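Local coordinates for protein Cg9734-pa (Drosophila melanogaster, PDB 2BK9) that binds a heme whose iron is six-coordinate here and probably carries oxygen, at residues A[20-29]-A[58-66]; A[106-117]-A[131-139]. The protein carries 1 engineered substitution. All blocks are in the same frame, centred on the assembly; numbering follows the deposited sequence.

Both contacts belong to one all-helical globin fold and come in series along the chain: both segments of contact 1 precede those of contact 2. Contact 1 crosses helix 20-34 over helix 56-75 on the distal side of the heme, while contact 2 pairs helix 103-120 with helix 125-143. Their centres lie about 15 Å apart, and no helix is shared. They nevertheless touch, because I27 of the 20-29 segment packs on L109, V112 and V116, with I27 CG2 3.7 Å from L109 CD1. Each contact also reaches the heme, the first through H61 and R64, the second through L109, so together they make up part of the wall that surrounds the cofactor.

Contact 1. Residues A[20-29]-A[58-66]. With HEM (protoporphyrin IX containing Fe), chain B.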
loop_
_atom_site.group_PDB
_atom_site.type_symbol
_atom_site.label_atom_id
_atom_site.label_comp_id
_atom_site.label_asym_id
_atom_site.label_seq_id
_atom_site.Cartn_x
_atom_site.Cartn_y
_atom_site.Cartn_z
ATOM N N PRO A 20 9.091 -9.202 3.643
ATOM C CA PRO A 20 8.759 -8.093 2.717
ATOM C C PRO A 20 8.843 -8.470 1.245
ATOM O O PRO A 20 8.022 -8.026 0.466
ATOM C CB PRO A 20 9.760 -7.002 3.106
ATOM C CG PRO A 20 10.057 -7.265 4.525
ATOM C CD PRO A 20 10.083 -8.762 4.636
ATOM N N THR A 21 9.811 -9.293 0.865
ATOM C CA THR A 21 9.983 -9.652 -0.532
ATOM C C THR A 21 8.736 -10.372 -1.051
ATOM O O THR A 21 8.113 -9.949 -2.026
ATOM C CB THR A 21 11.229 -10.495 -0.716
ATOM O OG1 THR A 21 12.373 -9.775 -0.259
ATOM C CG2 THR A 21 11.463 -10.826 -2.163
ATOM N N ASP A 22 8.355 -11.442 -0.389
ATOM C CA ASP A 22 7.188 -12.196 -0.863
ATOM C C ASP A 22 5.898 -11.432 -0.718
ATOM O O ASP A 22 5.020 -11.509 -1.570
ATOM C CB ASP A 22 7.079 -13.514 -0.127
ATOM C CG ASP A 22 8.087 -14.537 -0.581
ATOM O OD1 ASP A 22 8.783 -14.364 -1.597
ATOM O OD2 ASP A 22 8.210 -15.562 0.092
ATOM N N SER A 23 5.738 -10.737 0.409
ATOM C CA SER A 23 4.491 -10.038 0.677
ATOM C C SER A 23 4.301 -8.898 -0.327
ATOM O O SER A 23 3.229 -8.702 -0.879
ATOM C CB SER A 23 4.461 -9.534 2.113
ATOM O OG SER A 23 4.510 -10.637 2.994
ATOM N N GLY A 24 5.363 -8.136 -0.522
ATOM C CA GLY A 24 5.300 -7.068 -1.529
ATOM C C GLY A 24 5.093 -7.610 -2.933
ATOM O O GLY A 24 4.361 -7.006 -3.710
ATOM N N ALA A 25 5.718 -8.731 -3.263
ATOM C CA ALA A 25 5.536 -9.311 -4.586
ATOM C C ALA A 25 4.111 -9.819 -4.770
ATOM O O ALA A 25 3.572 -9.724 -5.872
ATOM C CB ALA A 25 6.488 -10.439 -4.823
ATOM N N ALA A 26 3.487 -10.316 -3.707
ATOM C CA ALA A 26 2.089 -10.746 -3.812
ATOM C C ALA A 26 1.188 -9.558 -4.145
ATOM O O ALA A 26 0.282 -9.641 -4.978
ATOM C CB ALA A 26 1.633 -11.443 -2.541
ATOM N N ILE A 27 1.411 -8.438 -3.478
ATOM C CA ILE A 27 0.677 -7.228 -3.748
ATOM C C ILE A 27 0.891 -6.778 -5.181
ATOM O O ILE A 27 -0.069 -6.545 -5.939
ATOM C CB ILE A 27 1.053 -6.119 -2.756
ATOM C CG1 ILE A 27 0.592 -6.463 -1.346
ATOM C CG2 ILE A 27 0.528 -4.775 -3.225
ATOM C CD1 ILE A 27 1.143 -5.565 -0.250
ATOM N N LEU A 28 2.151 -6.624 -5.582
ATOM C CA LEU A 28 2.385 -5.993 -6.864
ATOM C C LEU A 28 2.106 -6.910 -8.045
ATOM O O LEU A 28 1.587 -6.452 -9.058
ATOM C CB LEU A 28 3.782 -5.382 -6.795
ATOM C CG LEU A 28 4.122 -4.241 -7.689
ATOM C CD1 LEU A 28 3.212 -3.037 -7.495
ATOM C CD2 LEU A 28 5.563 -3.850 -7.540
ATOM N N THR A 29 2.398 -8.202 -7.935
ATOM C CA THR A 29 1.974 -9.093 -9.005
ATOM C C THR A 29 0.448 -9.095 -9.162
ATOM O O THR A 29 -0.036 -9.107 -10.288
ATOM C CB THR A 29 2.479 -10.528 -8.887
ATOM O OG1 THR A 29 2.003 -11.119 -7.679
ATOM C CG2 THR A 29 3.986 -10.619 -8.987
ATOM N N PHE A 58 11.138 -3.913 -9.831
ATOM C CA PHE A 58 9.924 -4.417 -9.251
ATOM C C PHE A 58 10.105 -4.660 -7.769
ATOM O O PHE A 58 9.292 -4.254 -6.943
ATOM C CB PHE A 58 9.515 -5.691 -9.973
ATOM C CG PHE A 58 8.345 -6.403 -9.354
ATOM C CD1 PHE A 58 7.064 -6.277 -9.856
ATOM C CD2 PHE A 58 8.530 -7.242 -8.280
ATOM C CE1 PHE A 58 6.019 -6.942 -9.270
ATOM C CE2 PHE A 58 7.468 -7.893 -7.688
ATOM C CZ PHE A 58 6.202 -7.768 -8.224
ATOM N N ARG A 59 11.193 -5.324 -7.417
ATOM C CA ARG A 59 11.461 -5.649 -6.014
ATOM C C ARG A 59 11.591 -4.397 -5.157
ATOM O O ARG A 59 11.109 -4.374 -4.042
ATOM C CB ARG A 59 12.708 -6.511 -5.906
ATOM C CG ARG A 59 12.428 -7.948 -6.176
ATOM C CD ARG A 59 13.415 -8.885 -5.505
ATOM N NE ARG A 59 14.738 -8.571 -5.995
ATOM C CZ ARG A 59 15.232 -9.005 -7.151
ATOM N NH1 ARG A 59 14.537 -9.807 -7.933
ATOM N NH2 ARG A 59 16.433 -8.638 -7.549
ATOM N N ALA A 60 12.196 -3.355 -5.718
ATOM C CA ALA A 60 12.341 -2.135 -4.992
ATOM C C ALA A 60 10.972 -1.515 -4.700
ATOM O O ALA A 60 10.739 -1.046 -3.604
ATOM C CB ALA A 60 13.215 -1.176 -5.797
ATOM N N HIS A 61 10.079 -1.481 -5.686
ATOM C CA HIS A 61 8.770 -0.881 -5.436
ATOM C C HIS A 61 7.936 -1.728 -4.483
ATOM O O HIS A 61 7.237 -1.213 -3.625
ATOM C CB HIS A 61 8.007 -0.613 -6.750
ATOM C CG HIS A 61 6.839 0.294 -6.565
ATOM N ND1 HIS A 61 5.566 -0.146 -6.298
ATOM C CD2 HIS A 61 6.757 1.641 -6.574
ATOM C CE1 HIS A 61 4.771 0.905 -6.140
ATOM N NE2 HIS A 61 5.463 2.003 -6.316
ATOM N N ALA A 62 8.013 -3.056 -4.664
ATOM C CA ALA A 62 7.307 -3.950 -3.787
ATOM C C ALA A 62 7.717 -3.714 -2.326
ATOM O O ALA A 62 6.905 -3.687 -1.399
ATOM C CB ALA A 62 7.551 -5.373 -4.243
ATOM N N GLY A 63 9.018 -3.616 -2.124
ATOM C CA GLY A 63 9.591 -3.392 -0.801
ATOM C C GLY A 63 9.219 -2.035 -0.244
ATOM O O GLY A 63 8.968 -1.919 0.971
ATOM N N ARG A 64 9.113 -1.014 -1.093
ATOM C CA ARG A 64 8.667 0.297 -0.662
ATOM C C ARG A 64 7.275 0.245 -0.114
ATOM O O ARG A 64 6.986 0.900 0.872
ATOM C CB ARG A 64 8.733 1.301 -1.820
ATOM C CG ARG A 64 10.164 1.854 -2.072
ATOM C CD ARG A 64 10.351 2.633 -3.366
ATOM N NE ARG A 64 11.644 3.328 -3.347
ATOM C CZ ARG A 64 12.612 3.211 -4.229
ATOM N NH1 ARG A 64 12.480 2.501 -5.326
ATOM N NH2 ARG A 64 13.723 3.893 -4.022
ATOM N N ILE A 65 6.375 -0.453 -0.771
ATOM C CA ILE A 65 5.004 -0.506 -0.259
ATOM C C ILE A 65 5.032 -1.098 1.156
ATOM O O ILE A 65 4.395 -0.588 2.063
ATOM C CB ILE A 65 4.133 -1.341 -1.212
ATOM C CG1 ILE A 65 3.931 -0.609 -2.538
ATOM C CG2 ILE A 65 2.810 -1.652 -0.558
ATOM C CD1 ILE A 65 3.294 -1.432 -3.610
ATOM N N ILE A 66 5.731 -2.213 1.329
ATOM C CA ILE A 66 5.801 -2.830 2.666
ATOM C C ILE A 66 6.435 -1.891 3.701
ATOM O O ILE A 66 5.922 -1.742 4.808
ATOM C CB ILE A 66 6.539 -4.191 2.612
ATOM C CG1 ILE A 66 5.801 -5.174 1.695
ATOM C CG2 ILE A 66 6.685 -4.735 4.024
ATOM C CD1 ILE A 66 4.402 -5.549 2.104
HETATM C CHA HEM B . 7.767 5.097 -7.166
HETATM C CHB HEM B . 5.715 4.085 -2.936
HETATM C CHC HEM B . 1.674 3.090 -5.254
HETATM C CHD HEM B . 3.828 3.649 -9.472
HETATM C C1A HEM B . 7.526 4.973 -5.823
HETATM C C2A HEM B . 8.431 5.416 -4.760
HETATM C C3A HEM B . 7.864 5.157 -3.560
HETATM C C4A HEM B . 6.617 4.514 -3.863
HETATM C CMA HEM B . 8.354 5.414 -2.122
HETATM C CAA HEM B . 9.787 6.079 -5.027
HETATM C CBA HEM B . 9.605 7.541 -5.433
HETATM C CGA HEM B . 10.971 8.061 -5.797
HETATM O O1A HEM B . 11.456 7.788 -6.935
HETATM O O2A HEM B . 11.573 8.754 -4.961
HETATM C C1B HEM B . 4.433 3.664 -3.193
HETATM C C2B HEM B . 3.456 3.394 -2.176
HETATM C C3B HEM B . 2.315 3.114 -2.834
HETATM C C4B HEM B . 2.550 3.265 -4.238
HETATM C CMB HEM B . 3.732 3.418 -0.699
HETATM C CAB HEM B . 0.974 2.837 -2.272
HETATM C CBB HEM B . 0.728 2.211 -1.137
HETATM C C1C HEM B . 1.877 3.156 -6.597
HETATM C C2C HEM B . 0.886 2.947 -7.647
HETATM C C3C HEM B . 1.497 3.038 -8.828
HETATM C C4C HEM B . 2.876 3.352 -8.557
HETATM C CMC HEM B . -0.595 2.686 -7.378
HETATM C CAC HEM B . 0.823 2.856 -10.162
HETATM C CBC HEM B . 1.367 2.431 -11.282
HETATM C C1D HEM B . 5.095 4.071 -9.237
HETATM C C2D HEM B . 6.008 4.467 -10.223
HETATM C C3D HEM B . 7.190 4.887 -9.553
HETATM C C4D HEM B . 6.892 4.739 -8.153
HETATM C CMD HEM B . 5.795 4.397 -11.725
HETATM C CAD HEM B . 8.443 5.400 -10.212
HETATM C CBD HEM B . 9.335 4.284 -10.658
HETATM C CGD HEM B . 10.581 4.748 -11.344
HETATM O O1D HEM B . 11.320 3.900 -11.898
HETATM O O2D HEM B . 10.856 5.977 -11.340
HETATM N NA HEM B . 6.414 4.458 -5.244
HETATM N NB HEM B . 3.863 3.579 -4.469
HETATM N NC HEM B . 3.089 3.409 -7.186
HETATM N ND HEM B . 5.638 4.253 -7.984
HETATM FE FE HEM B . 4.783 3.903 -6.224
#
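The carbonyl oxygen of A25 takes two bonds from T29, from its backbone N and its OG1, both 2.8 Å, and both residues lie against the F58 ring across the contact. The two donors come from opposite faces of the carbonyl plane. OG1 sits between backbone N and carbonyl carbon (chi1 61°), which puts T29 CG2 anti to the latter, 3.7 Å from F58 CZ. This is the crossing of the B and E helices of the globin fold: segments 20-29 and 58-66 meet at 101°, their axes only 7.9 Å apart. G24 makes the approach possible, its CA 4.3 Å from A62 CA; a side chain there would run into A62 O. The methyl of A62 lies against the bare backbone, its CB 3.6 Å from G24 C. F58 has CG anti to the backbone N (chi1 173°), which carries the ring out toward segment 20-29, where L28 meets it from the opposite direction. In the L28 conformer described here, one of two modelled, CD2 stands over one face of that ring, 3.9 Å from the F58 centroid, while A25 CB lies in plane at the edge. Cutting F58 back to an alanine would probably open a gap beneath L28 and leave T29 CG2 without its aromatic neighbour. L28 itself is a knob among F58, H61, A62 and I65, and I66 one among P20, S23, G24 and I27. H61 is the distal axial ligand, paired with H96 on the other side of the heme. L28 CD2 meets the edge of its imidazole, 3.9 Å from H61 ND1, a buried nitrogen with no polar partner in the model; at the far end of the ring, H61 NE2 binds the iron at 2.0 Å.

Contact 2. Residues A[106-117]-A[131-139]; sequences YNQLKGVILDVL and WAKLVDHVY. With HEM (protoporphyrin IX containing Fe), chain B.
Y139 slides past K110 in the opposite direction and lays one ring face against the lysine's aliphatic chain. With CG anti to the backbone N (chi1 -177°) and the chain extended beyond it, K110 runs alongside the ring and brings CD over its face, 4.1 Å from the Y139 centroid and 27° off the normal, a CH-pi contact. The ring is a knob among Y106, N107, L109 and K110, and Y139 OH donates to Y106 O at 2.7 Å from above the carbonyl plane. That oxygen also accepts K110 N, so the tyrosine adds a second bond to one already made in the helix. K110 NZ crosses to D136 OD1 as a salt bridge, weak in geometry and modelled too short to trust in detail. Further along, L114 CD2 meets V135 CG2 at 4.0 Å, and L117 CD1 sits over the six-membered ring of W131, 3.6 Å from W131 CZ3. These are the antiparallel G and H helices of the globin fold, 153° between the segments. Helix 3-17 packs on L117 and W131, helix 20-34 on L109, and helix 81-96 against another side of helix 125-143, through H137 and V138.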
loop_
_atom_site.group_PDB
_atom_site.type_symbol
_atom_site.label_atom_id
_atom_site.label_comp_id
_atom_site.label_asym_id
_atom_site.label_seq_id
_atom_site.Cartn_x
_atom_site.Cartn_y
_atom_site.Cartn_z
ATOM N N TYR A 106 -4.709 4.029 -7.633
ATOM C CA TYR A 106 -4.596 3.841 -6.210
ATOM C C TYR A 106 -5.692 2.913 -5.672
ATOM O O TYR A 106 -5.416 2.034 -4.850
ATOM C CB TYR A 106 -4.628 5.145 -5.446
ATOM C CG TYR A 106 -3.319 5.901 -5.431
ATOM C CD1 TYR A 106 -2.230 5.446 -4.709
ATOM C CD2 TYR A 106 -3.204 7.105 -6.109
ATOM C CE1 TYR A 106 -1.057 6.141 -4.633
ATOM C CE2 TYR A 106 -2.026 7.828 -6.032
ATOM C CZ TYR A 106 -0.964 7.363 -5.275
ATOM O OH TYR A 106 0.189 8.074 -5.160
ATOM N N ASN A 107 -6.929 3.101 -6.095
ATOM C CA ASN A 107 -8.032 2.270 -5.611
ATOM C C ASN A 107 -7.882 0.823 -6.074
ATOM O O ASN A 107 -8.224 -0.100 -5.330
ATOM C CB ASN A 107 -9.367 2.877 -5.997
ATOM C CG ASN A 107 -9.724 4.051 -5.138
ATOM O OD1 ASN A 107 -9.367 4.114 -3.957
ATOM N ND2 ASN A 107 -10.429 5.030 -5.732
ATOM N N GLN A 108 -7.328 0.605 -7.264
ATOM C CA GLN A 108 -6.970 -0.721 -7.725
ATOM C C GLN A 108 -5.979 -1.375 -6.746
ATOM O O GLN A 108 -6.151 -2.518 -6.318
ATOM C CB GLN A 108 -6.376 -0.642 -9.148
ATOM C CG GLN A 108 -7.405 -0.382 -10.211
ATOM C CD GLN A 108 -6.789 -0.036 -11.554
ATOM O OE1 GLN A 108 -5.608 0.286 -11.647
ATOM N NE2 GLN A 108 -7.587 -0.101 -12.601
ATOM N N LEU A 109 -4.936 -0.644 -6.363
ATOM C CA LEU A 109 -3.957 -1.174 -5.446
ATOM C C LEU A 109 -4.559 -1.414 -4.070
ATOM O O LEU A 109 -4.192 -2.374 -3.392
ATOM C CB LEU A 109 -2.745 -0.223 -5.354
ATOM C CG LEU A 109 -1.580 -0.771 -4.536
ATOM C CD1 LEU A 109 -0.940 -1.980 -5.138
ATOM C CD2 LEU A 109 -0.527 0.289 -4.300
ATOM N N LYS A 110 -5.460 -0.543 -3.669
ATOM C CA LYS A 110 -6.057 -0.621 -2.327
ATOM C C LYS A 110 -6.714 -1.976 -2.095
ATOM O O LYS A 110 -6.512 -2.633 -1.066
ATOM C CB LYS A 110 -7.103 0.486 -2.162
ATOM C CG LYS A 110 -7.786 0.622 -0.840
ATOM C CD LYS A 110 -8.896 1.737 -0.936
ATOM C CE LYS A 110 -9.302 2.344 0.380
ATOM N NZ LYS A 110 -10.570 3.094 0.136
ATOM N N GLY A 111 -7.545 -2.402 -3.042
ATOM C CA GLY A 111 -8.227 -3.643 -2.875
ATOM C C GLY A 111 -7.283 -4.811 -2.856
ATOM O O GLY A 111 -7.480 -5.775 -2.140
ATOM N N VAL A 112 -6.202 -4.715 -3.611
ATOM C CA VAL A 112 -5.199 -5.781 -3.669
ATOM C C VAL A 112 -4.417 -5.848 -2.378
ATOM O O VAL A 112 -4.179 -6.941 -1.871
ATOM C CB VAL A 112 -4.295 -5.542 -4.843
ATOM C CG1 VAL A 112 -3.045 -6.331 -4.722
ATOM C CG2 VAL A 112 -5.040 -5.751 -6.184
ATOM N N ILE A 113 -4.042 -4.718 -1.799
ATOM C CA ILE A 113 -3.358 -4.725 -0.496
ATOM C C ILE A 113 -4.227 -5.402 0.546
ATOM O O ILE A 113 -3.779 -6.267 1.290
ATOM C CB ILE A 113 -3.028 -3.279 -0.062
ATOM C CG1 ILE A 113 -1.941 -2.700 -0.971
ATOM C CG2 ILE A 113 -2.596 -3.243 1.398
ATOM C CD1 ILE A 113 -1.780 -1.213 -0.778
ATOM N N LEU A 114 -5.491 -5.006 0.622
ATOM C CA LEU A 114 -6.376 -5.589 1.621
ATOM C C LEU A 114 -6.583 -7.083 1.385
ATOM O O LEU A 114 -6.614 -7.858 2.342
ATOM C CB LEU A 114 -7.695 -4.822 1.651
ATOM C CG LEU A 114 -7.568 -3.419 2.285
ATOM C CD1 LEU A 114 -8.801 -2.601 1.973
ATOM C CD2 LEU A 114 -7.328 -3.491 3.777
ATOM N N ASP A 115 -6.653 -7.495 0.130
ATOM C CA ASP A 115 -6.772 -8.890 -0.203
ATOM C C ASP A 115 -5.542 -9.682 0.288
ATOM O O ASP A 115 -5.665 -10.748 0.884
ATOM C CB ASP A 115 -6.938 -9.015 -1.709
ATOM C CG ASP A 115 -7.061 -10.377 -2.157
ATOM O OD1 ASP A 115 -8.182 -10.915 -2.001
ATOM O OD2 ASP A 115 -6.083 -11.023 -2.637
ATOM N N VAL A 116 -4.354 -9.166 0.009
ATOM C CA VAL A 116 -3.140 -9.855 0.377
ATOM C C VAL A 116 -3.032 -9.973 1.895
ATOM O O VAL A 116 -2.691 -11.024 2.414
ATOM C CB VAL A 116 -1.928 -9.179 -0.232
ATOM C CG1 VAL A 116 -0.615 -9.681 0.412
ATOM C CG2 VAL A 116 -1.901 -9.389 -1.737
ATOM N N LEU A 117 -3.289 -8.896 2.627
ATOM C CA LEU A 117 -3.167 -8.892 4.072
ATOM C C LEU A 117 -4.204 -9.803 4.723
ATOM O O LEU A 117 -3.904 -10.497 5.703
ATOM C CB LEU A 117 -3.248 -7.501 4.617
ATOM C CG LEU A 117 -2.102 -6.596 4.125
ATOM C CD1 LEU A 117 -2.275 -5.214 4.744
ATOM C CD2 LEU A 117 -0.691 -7.128 4.386
ATOM N N TRP A 131 -8.301 -3.037 9.405
ATOM C CA TRP A 131 -7.290 -2.726 8.408
ATOM C C TRP A 131 -7.821 -1.753 7.349
ATOM O O TRP A 131 -7.122 -0.823 6.944
ATOM C CB TRP A 131 -6.754 -3.992 7.751
ATOM C CG TRP A 131 -5.644 -4.617 8.505
ATOM C CD1 TRP A 131 -5.739 -5.565 9.471
ATOM C CD2 TRP A 131 -4.276 -4.272 8.430
ATOM N NE1 TRP A 131 -4.493 -5.871 9.970
ATOM C CE2 TRP A 131 -3.578 -5.100 9.339
ATOM C CE3 TRP A 131 -3.559 -3.355 7.664
ATOM C CZ2 TRP A 131 -2.220 -5.030 9.482
ATOM C CZ3 TRP A 131 -2.202 -3.291 7.810
ATOM C CH2 TRP A 131 -1.546 -4.142 8.701
ATOM N N ALA A 132 -9.039 -1.972 6.868
ATOM C CA ALA A 132 -9.607 -1.084 5.874
ATOM C C ALA A 132 -9.760 0.326 6.424
ATOM O O ALA A 132 -9.632 1.284 5.651
ATOM C CB ALA A 132 -10.913 -1.598 5.363
ATOM N N LYS A 133 -10.028 0.474 7.718
ATOM C CA LYS A 133 -10.076 1.810 8.316
ATOM C C LYS A 133 -8.721 2.516 8.249
ATOM O O LYS A 133 -8.662 3.718 7.944
ATOM C CB LYS A 133 -10.527 1.666 9.746
ATOM C CG LYS A 133 -10.774 2.917 10.491
ATOM C CD LYS A 133 -11.558 2.708 11.774
ATOM C CE LYS A 133 -11.700 1.338 12.323
ATOM N NZ LYS A 133 -13.044 0.709 12.191
ATOM N N LEU A 134 -7.642 1.798 8.517
ATOM C CA LEU A 134 -6.321 2.365 8.394
ATOM C C LEU A 134 -6.034 2.759 6.952
ATOM O O LEU A 134 -5.574 3.853 6.664
ATOM C CB LEU A 134 -5.239 1.387 8.867
ATOM C CG LEU A 134 -3.792 1.823 8.611
ATOM C CD1 LEU A 134 -3.463 3.093 9.351
ATOM C CD2 LEU A 134 -2.850 0.705 8.996
ATOM N N VAL A 135 -6.294 1.842 6.030
ATOM C CA VAL A 135 -6.019 2.121 4.654
ATOM C C VAL A 135 -6.870 3.276 4.125
ATOM O O VAL A 135 -6.373 4.125 3.364
ATOM C CB VAL A 135 -6.152 0.834 3.800
ATOM C CG1 VAL A 135 -5.960 1.120 2.341
ATOM C CG2 VAL A 135 -5.133 -0.187 4.242
ATOM N N ASP A 136 -8.137 3.323 4.490
ATOM C CA ASP A 136 -8.958 4.438 4.068
ATOM C C ASP A 136 -8.451 5.749 4.606
ATOM O O ASP A 136 -8.499 6.777 3.925
ATOM C CB ASP A 136 -10.392 4.229 4.527
ATOM C CG ASP A 136 -11.107 3.190 3.756
ATOM O OD1 ASP A 136 -10.630 2.786 2.666
ATOM O OD2 ASP A 136 -12.168 2.720 4.200
ATOM N N HIS A 137 -7.945 5.769 5.830
ATOM C CA HIS A 137 -7.361 6.972 6.390
ATOM C C HIS A 137 -6.213 7.457 5.577
ATOM O O HIS A 137 -6.121 8.635 5.202
ATOM C CB HIS A 137 -6.958 6.776 7.846
ATOM C CG HIS A 137 -6.432 8.015 8.470
ATOM N ND1 HIS A 137 -7.259 8.990 8.970
ATOM C CD2 HIS A 137 -5.175 8.498 8.554
ATOM C CE1 HIS A 137 -6.519 9.985 9.422
ATOM N NE2 HIS A 137 -5.248 9.725 9.165
ATOM N N VAL A 138 -5.288 6.550 5.273
ATOM C CA VAL A 138 -4.127 6.993 4.529
ATOM C C VAL A 138 -4.491 7.396 3.094
ATOM O O VAL A 138 -3.907 8.306 2.551
ATOM C CB VAL A 138 -2.901 6.053 4.641
ATOM C CG1 VAL A 138 -2.568 5.810 6.090
ATOM C CG2 VAL A 138 -3.114 4.821 3.955
ATOM N N TYR A 139 -5.474 6.738 2.514
ATOM C CA TYR A 139 -5.973 7.136 1.174
ATOM C C TYR A 139 -6.606 8.513 1.203
ATOM O O TYR A 139 -6.489 9.258 0.211
ATOM C CB TYR A 139 -6.939 6.096 0.623
ATOM C CG TYR A 139 -6.227 5.071 -0.197
ATOM C CD1 TYR A 139 -5.081 4.401 0.249
ATOM C CD2 TYR A 139 -6.656 4.761 -1.464
ATOM C CE1 TYR A 139 -4.399 3.480 -0.503
ATOM C CE2 TYR A 139 -5.947 3.815 -2.246
ATOM C CZ TYR A 139 -4.798 3.230 -1.766
ATOM O OH TYR A 139 -4.084 2.318 -2.503
HETATM C CHA HEM B . 7.767 5.097 -7.166
HETATM C CHB HEM B . 5.715 4.085 -2.936
HETATM C CHC HEM B . 1.674 3.090 -5.254
HETATM C CHD HEM B . 3.828 3.649 -9.472
HETATM C C1A HEM B . 7.526 4.973 -5.823
HETATM C C2A HEM B . 8.431 5.416 -4.760
HETATM C C3A HEM B . 7.864 5.157 -3.560
HETATM C C4A HEM B . 6.617 4.514 -3.863
HETATM C CMA HEM B . 8.354 5.414 -2.122
HETATM C CAA HEM B . 9.787 6.079 -5.027
HETATM C CBA HEM B . 9.605 7.541 -5.433
HETATM C CGA HEM B . 10.971 8.061 -5.797
HETATM O O1A HEM B . 11.456 7.788 -6.935
HETATM O O2A HEM B . 11.573 8.754 -4.961
HETATM C C1B HEM B . 4.433 3.664 -3.193
HETATM C C2B HEM B . 3.456 3.394 -2.176
HETATM C C3B HEM B . 2.315 3.114 -2.834
HETATM C C4B HEM B . 2.550 3.265 -4.238
HETATM C CMB HEM B . 3.732 3.418 -0.699
HETATM C CAB HEM B . 0.974 2.837 -2.272
HETATM C CBB HEM B . 0.728 2.211 -1.137
HETATM C C1C HEM B . 1.877 3.156 -6.597
HETATM C C2C HEM B . 0.886 2.947 -7.647
HETATM C C3C HEM B . 1.497 3.038 -8.828
HETATM C C4C HEM B . 2.876 3.352 -8.557
HETATM C CMC HEM B . -0.595 2.686 -7.378
HETATM C CAC HEM B . 0.823 2.856 -10.162
HETATM C CBC HEM B . 1.367 2.431 -11.282
HETATM C C1D HEM B . 5.095 4.071 -9.237
HETATM C C2D HEM B . 6.008 4.467 -10.223
HETATM C C3D HEM B . 7.190 4.887 -9.553
HETATM C C4D HEM B . 6.892 4.739 -8.153
HETATM C CMD HEM B . 5.795 4.397 -11.725
HETATM C CAD HEM B . 8.443 5.400 -10.212
HETATM C CBD HEM B . 9.335 4.284 -10.658
HETATM C CGD HEM B . 10.581 4.748 -11.344
HETATM O O1D HEM B . 11.320 3.900 -11.898
HETATM O O2D HEM B . 10.856 5.977 -11.340
HETATM N NA HEM B . 6.414 4.458 -5.244
HETATM N NB HEM B . 3.863 3.579 -4.469
HETATM N NC HEM B . 3.089 3.409 -7.186
HETATM N ND HEM B . 5.638 4.253 -7.984
HETATM FE FE HEM B . 4.783 3.903 -6.224
#